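Local structure of aminopeptidase N (Francisella tularensis subsp. tularensis, 5DLL) at residues Asp689-Val692 / Gly693-Ala697; Val639-Gln642 / Leu643-Leu647. The protein is a zinc-dependent M1-family aminopeptidase that removes N-terminal residues, preferably alanine, from peptides, and probably helps degrade intracellular peptides left by protein breakdown. All coordinates share one frame; numbering follows the deposited sequence.

Both contacts are local and helical, in the C-terminal, ARM-repeat-like region, away from the zinc and sodium sites; their centres are 15 Å apart and their nearest atoms about 5 Å. Interaction 2 (639-647) covers the last turns of helix 629-646 and the first residue beyond; it is partly buried, with V639 and L643 packed inward. Interaction 1 (689-697) spans the lead-in and first turns of helix 691-703 and belongs to the surface. The loop between M685 and D689 ties them together, since N641 and D645 hold S688 just ahead of D689. Their chemistry differs accordingly: a capped start with a lysine-aspartate bridge in interaction 1, an asparagine-aspartate pair above a regular backbone ladder in interaction 2.

Interaction 1 of 2, residues Asp689-Val692 / Gly693-Ala697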
ATOM      1  N   ASP A 689      12.706   3.410 -37.541  1.00 53.17           N
ATOM      2  CA  ASP A 689      13.775   4.412 -37.538  1.00 55.94           C
ATOM      3  C   ASP A 689      13.757   5.211 -36.228  1.00 53.68           C
ATOM      4  O   ASP A 689      12.792   5.915 -35.924  1.00 55.19           O
ATOM      5  CB  ASP A 689      13.644   5.354 -38.739  1.00 58.61           C
ATOM      6  CG  ASP A 689      14.930   6.127 -39.029  1.00 63.10           C
ATOM      7  OD1 ASP A 689      15.887   6.055 -38.227  1.00 62.23           O
ATOM      8  OD2 ASP A 689      14.987   6.811 -40.073  1.00 65.00           O
ATOM      9  N   GLN A 690      14.833   5.094 -35.457  1.00 57.03           N
ATOM     10  CA  GLN A 690      14.954   5.795 -34.178  1.00 60.27           C
ATOM     11  C   GLN A 690      15.556   7.193 -34.324  1.00 60.99           C
ATOM     12  O   GLN A 690      15.659   7.927 -33.339  1.00 66.51           O
ATOM     13  CB  GLN A 690      15.801   4.971 -33.207  1.00 58.23           C
ATOM     14  CG  GLN A 690      15.198   3.620 -32.870  1.00 57.99           C
ATOM     15  CD  GLN A 690      16.019   2.859 -31.850  1.00 62.46           C
ATOM     16  OE1 GLN A 690      17.250   2.891 -31.877  1.00 78.72           O
ATOM     17  NE2 GLN A 690      15.341   2.168 -30.943  1.00 61.92           N
ATOM     18  N   LYS A 691      15.967   7.546 -35.542  1.00 64.49           N
ATOM     19  CA  LYS A 691      16.475   8.881 -35.854  1.00 68.85           C
ATOM     20  C   LYS A 691      15.694   9.977 -35.119  1.00 68.69           C
ATOM     21  O   LYS A 691      16.265  10.717 -34.318  1.00 66.86           O
ATOM     22  CB  LYS A 691      16.440   9.094 -37.379  1.00 81.66           C
ATOM     23  CG  LYS A 691      16.482  10.534 -37.879  1.00 87.97           C
ATOM     24  CD  LYS A 691      17.764  11.264 -37.514  1.00 85.84           C
ATOM     25  CE  LYS A 691      17.758  12.663 -38.113  1.00 84.00           C
ATOM     26  NZ  LYS A 691      19.028  13.398 -37.874  1.00 83.64           N
ATOM     27  N   VAL A 692      14.389  10.062 -35.377  1.00 67.46           N
ATOM     28  CA  VAL A 692      13.565  11.151 -34.831  1.00 74.23           C
ATOM     29  C   VAL A 692      13.404  11.102 -33.304  1.00 69.58           C
ATOM     30  O   VAL A 692      13.545  12.125 -32.633  1.00 66.22           O
ATOM     31  CB  VAL A 692      12.180  11.238 -35.527  1.00 79.16           C
ATOM     32  CG1 VAL A 692      11.289  10.053 -35.176  1.00 91.77           C
ATOM     33  CG2 VAL A 692      11.485  12.546 -35.175  1.00 85.66           C
ATOM     34  N   GLY A 693      13.123   9.918 -32.760  1.00 66.45           N
ATOM     35  CA  GLY A 693      12.929   9.753 -31.322  1.00 54.82           C
ATOM     36  C   GLY A 693      14.198  10.010 -30.529  1.00 58.23           C
ATOM     37  O   GLY A 693      14.164  10.681 -29.494  1.00 60.50           O
ATOM     38  N   THR A 694      15.317   9.478 -31.020  1.00 55.88           N
ATOM     39  CA  THR A 694      16.620   9.637 -30.365  1.00 52.50           C
ATOM     40  C   THR A 694      17.020  11.097 -30.206  1.00 52.17           C
ATOM     41  O   THR A 694      17.570  11.483 -29.174  1.00 52.97           O
ATOM     42  CB  THR A 694      17.731   8.898 -31.138  1.00 48.74           C
ATOM     43  OG1 THR A 694      17.339   7.539 -31.343  1.00 50.63           O
ATOM     44  CG2 THR A 694      19.045   8.924 -30.369  1.00 46.88           C
ATOM     45  N   ASP A 695      16.746  11.902 -31.226  1.00 55.43           N
ATOM     46  CA  ASP A 695      17.109  13.315 -31.192  1.00 63.62           C
ATOM     47  C   ASP A 695      16.294  14.049 -30.136  1.00 56.65           C
ATOM     48  O   ASP A 695      16.827  14.887 -29.410  1.00 51.04           O
ATOM     49  CB  ASP A 695      16.917  13.957 -32.569  1.00 68.76           C
ATOM     50  CG  ASP A 695      17.794  13.321 -33.637  1.00 76.41           C
ATOM     51  OD1 ASP A 695      18.746  12.590 -33.278  1.00 69.75           O
ATOM     52  OD2 ASP A 695      17.525  13.542 -34.839  1.00 80.82           O
ATOM     53  N   LEU A 696      15.008  13.711 -30.048  1.00 55.20           N
ATOM     54  CA  LEU A 696      14.107  14.308 -29.055  1.00 57.68           C
ATOM     55  C   LEU A 696      14.441  13.862 -27.633  1.00 54.32           C
ATOM     56  O   LEU A 696      14.357  14.657 -26.695  1.00 52.15           O
ATOM     57  CB  LEU A 696      12.640  13.967 -29.369  1.00 58.52           C
ATOM     58  CG  LEU A 696      12.013  14.636 -30.599  1.00 57.87           C
ATOM     59  CD1 LEU A 696      10.614  14.087 -30.849  1.00 58.80           C
ATOM     60  CD2 LEU A 696      11.978  16.150 -30.446  1.00 53.76           C
ATOM     61  N   ALA A 697      14.806  12.588 -27.482  1.00 55.98           N
ATOM     62  CA  ALA A 697      15.199  12.042 -26.181  1.00 50.33           C
ATOM     63  C   ALA A 697      16.516  12.645 -25.703  1.00 49.38           C
ATOM     64  O   ALA A 697      16.671  12.963 -24.523  1.00 42.51           O
ATOM     65  CB  ALA A 697      15.314  10.531 -26.262  1.00 49.28           C
TER
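T694 turns back on Q690 and D695 on K691, so two side chains fold over the carbonyls of the preceding turn. With OG1 beside its own backbone N (chi1 -53°), the T694 hydroxyl donates to Q690 O over 2.6 Å, from above the carbonyl plane and 51° out of it. The same oxygen takes T694 N at 2.8 Å, with a C=O...N angle of 168°, so one residue grips it from two directions. Q690 itself is held by its amide: NE2 bonds M685 O and K719 O, and OE1 bonds N721 N, tying the helix start to the C-terminal end of helix 668-685 and to the connection between helices 707-717 and 723-736.

The D695 carboxylate merely lies with one face over K691 O, acceptor above acceptor. K691, bent at chi2, supplies the interaction, running obliquely past the OD2 end: CE and NZ both come to 3.4 Å of D695 OD2, and NZ makes a weakly bonded salt bridge at the surface. Backbone bonding behind it is also long, D695 N to K691 O being 3.3 Å. Before the helix, D689 OD1 accepts from K691 N at 3.1 Å, a capping bond reaching the oxygen from above the carboxylate plane. Further on, L696 carries its CG to 3.6 Å from V692 O and packs against L652 and Y655 of helix 648-658.

Of the two carboxylates at this helix start, D695 probably has its charge eased by the K691 ammonium and D689 by the helix N-terminus and the K691 N-H, while the hydroxyl and amide of T694 together satisfy Q690 O.

Interaction 2 of 2, residues Val639-Gln642 / Leu643-Leu647; sequences VVNQ and LADKL
The amide of N641 and the carboxylate of D645 stand almost perpendicular, their planes 87° apart. One face of the carboxylate looks onto the helix turn below: N641 O lies over it, 3.5 Å from D645 CG, and N641 ND2 comes in above that same face, 3.3 Å from D645 OD2. OD2 lies well out of the amide plane, and the N-H...O angle of 122° marks the bond as weak. The stronger hold comes from S688, whose OG bonds both D645 OD2 and N641 ND2. With CG anti to the backbone N (chi1 166°), N641 carries its amide outward from the helix, and the turn at chi2 brings ND2 beside the carboxylate face.

Beneath lies the i to i+4 ladder of an alpha-helix, here the last turns of helix 629-646 in the ARM-repeat-like region: L643 N to V639 O, 3.1 Å, and K646 N to Q642 O, 2.8 Å. L647 is the first to leave helical geometry, just ahead of helix 648-658. On another flank K646 merely runs alongside Q642, its CE 3.9 Å from Q642 OE1, which accepts a weak bond from L586 N; L643 packs on L591 and F594 of helix 588-598.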
ATOM      1  N   VAL A 639       3.255  -5.589 -32.482  1.00 48.45           N
ATOM      2  CA  VAL A 639       2.174  -4.596 -32.450  1.00 50.11           C
ATOM      3  C   VAL A 639       2.666  -3.215 -32.015  1.00 53.21           C
ATOM      4  O   VAL A 639       2.212  -2.200 -32.548  1.00 59.87           O
ATOM      5  CB  VAL A 639       0.973  -5.022 -31.574  1.00 49.06           C
ATOM      6  CG1 VAL A 639       0.468  -6.395 -31.996  1.00 56.12           C
ATOM      7  CG2 VAL A 639       1.317  -4.997 -30.094  1.00 54.44           C
ATOM      8  N   VAL A 640       3.592  -3.180 -31.058  1.00 48.29           N
ATOM      9  CA  VAL A 640       4.152  -1.913 -30.582  1.00 49.17           C
ATOM     10  C   VAL A 640       4.933  -1.233 -31.706  1.00 47.78           C
ATOM     11  O   VAL A 640       4.871  -0.011 -31.851  1.00 54.76           O
ATOM     12  CB  VAL A 640       5.017  -2.104 -29.306  1.00 48.46           C
ATOM     13  CG1 VAL A 640       5.963  -0.930 -29.074  1.00 46.66           C
ATOM     14  CG2 VAL A 640       4.115  -2.303 -28.091  1.00 42.77           C
ATOM     15  N   ASN A 641       5.648  -2.023 -32.505  1.00 46.45           N
ATOM     16  CA  ASN A 641       6.356  -1.500 -33.675  1.00 50.65           C
ATOM     17  C   ASN A 641       5.409  -0.956 -34.753  1.00 50.90           C
ATOM     18  O   ASN A 641       5.714   0.048 -35.397  1.00 52.30           O
ATOM     19  CB  ASN A 641       7.271  -2.568 -34.284  1.00 55.70           C
ATOM     20  CG  ASN A 641       7.752  -2.196 -35.676  1.00 62.63           C
ATOM     21  OD1 ASN A 641       7.242  -2.704 -36.677  1.00 65.03           O
ATOM     22  ND2 ASN A 641       8.712  -1.279 -35.745  1.00 62.24           N
ATOM     23  N   GLN A 642       4.273  -1.622 -34.954  1.00 49.11           N
ATOM     24  CA  GLN A 642       3.288  -1.168 -35.934  1.00 47.37           C
ATOM     25  C   GLN A 642       2.699   0.191 -35.552  1.00 46.38           C
ATOM     26  O   GLN A 642       2.722   1.126 -36.353  1.00 63.67           O
ATOM     27  CB  GLN A 642       2.180  -2.208 -36.127  1.00 47.63           C
ATOM     28  CG  GLN A 642       2.615  -3.403 -36.965  1.00 51.16           C
ATOM     29  CD  GLN A 642       1.463  -4.311 -37.361  1.00 62.97           C
ATOM     30  OE1 GLN A 642       0.339  -3.855 -37.575  1.00 69.58           O
ATOM     31  NE2 GLN A 642       1.742  -5.608 -37.477  1.00 64.46           N
ATOM     32  N   LEU A 643       2.196   0.300 -34.326  1.00 47.02           N
ATOM     33  CA  LEU A 643       1.641   1.562 -33.821  1.00 46.33           C
ATOM     34  C   LEU A 643       2.652   2.699 -33.912  1.00 52.71           C
ATOM     35  O   LEU A 643       2.307   3.820 -34.283  1.00 56.08           O
ATOM     36  CB  LEU A 643       1.206   1.412 -32.367  1.00 44.12           C
ATOM     37  CG  LEU A 643       0.031   0.475 -32.090  1.00 41.94           C
ATOM     38  CD1 LEU A 643       0.010   0.083 -30.619  1.00 39.92           C
ATOM     39  CD2 LEU A 643      -1.281   1.129 -32.494  1.00 46.09           C
ATOM     40  N   ALA A 644       3.897   2.397 -33.552  1.00 50.49           N
ATOM     41  CA  ALA A 644       5.000   3.353 -33.637  1.00 47.05           C
ATOM     42  C   ALA A 644       5.168   3.928 -35.039  1.00 46.26           C
ATOM     43  O   ALA A 644       5.386   5.131 -35.190  1.00 44.83           O
ATOM     44  CB  ALA A 644       6.296   2.690 -33.198  1.00 48.37           C
ATOM     45  N   ASP A 645       5.070   3.058 -36.048  1.00 48.21           N
ATOM     46  CA  ASP A 645       5.329   3.419 -37.450  1.00 50.87           C
ATOM     47  C   ASP A 645       4.124   4.034 -38.158  1.00 51.29           C
ATOM     48  O   ASP A 645       4.256   5.048 -38.850  1.00 52.44           O
ATOM     49  CB  ASP A 645       5.801   2.190 -38.242  1.00 54.31           C
ATOM     50  CG  ASP A 645       7.267   1.853 -37.999  1.00 61.33           C
ATOM     51  OD1 ASP A 645       8.050   2.752 -37.620  1.00 67.12           O
ATOM     52  OD2 ASP A 645       7.644   0.681 -38.206  1.00 68.39           O
ATOM     53  N   LYS A 646       2.956   3.416 -38.001  1.00 50.78           N
ATOM     54  CA  LYS A 646       1.741   3.914 -38.647  1.00 53.26           C
ATOM     55  C   LYS A 646       1.329   5.273 -38.084  1.00 49.72           C
ATOM     56  O   LYS A 646       1.044   6.195 -38.845  1.00 65.98           O
ATOM     57  CB  LYS A 646       0.589   2.915 -38.510  1.00 56.51           C
ATOM     58  CG  LYS A 646       0.875   1.556 -39.125  1.00 67.23           C
ATOM     59  CD  LYS A 646      -0.400   0.855 -39.567  1.00 81.02           C
ATOM     60  CE  LYS A 646      -0.213  -0.652 -39.662  1.00 82.44           C
ATOM     61  NZ  LYS A 646       1.012  -1.036 -40.420  1.00 84.71           N
ATOM     62  N   LEU A 647       1.318   5.401 -36.759  1.00 41.53           N
ATOM     63  CA  LEU A 647       0.960   6.663 -36.109  1.00 43.73           C
ATOM     64  C   LEU A 647       2.192   7.501 -35.749  1.00 44.55           C
ATOM     65  O   LEU A 647       2.159   8.266 -34.782  1.00 39.82           O
ATOM     66  CB  LEU A 647       0.129   6.401 -34.846  1.00 44.36           C
ATOM     67  CG  LEU A 647      -1.017   5.391 -34.958  1.00 49.34           C
ATOM     68  CD1 LEU A 647      -1.714   5.232 -33.618  1.00 52.23           C
ATOM     69  CD2 LEU A 647      -2.011   5.809 -36.028  1.00 57.11           C
TER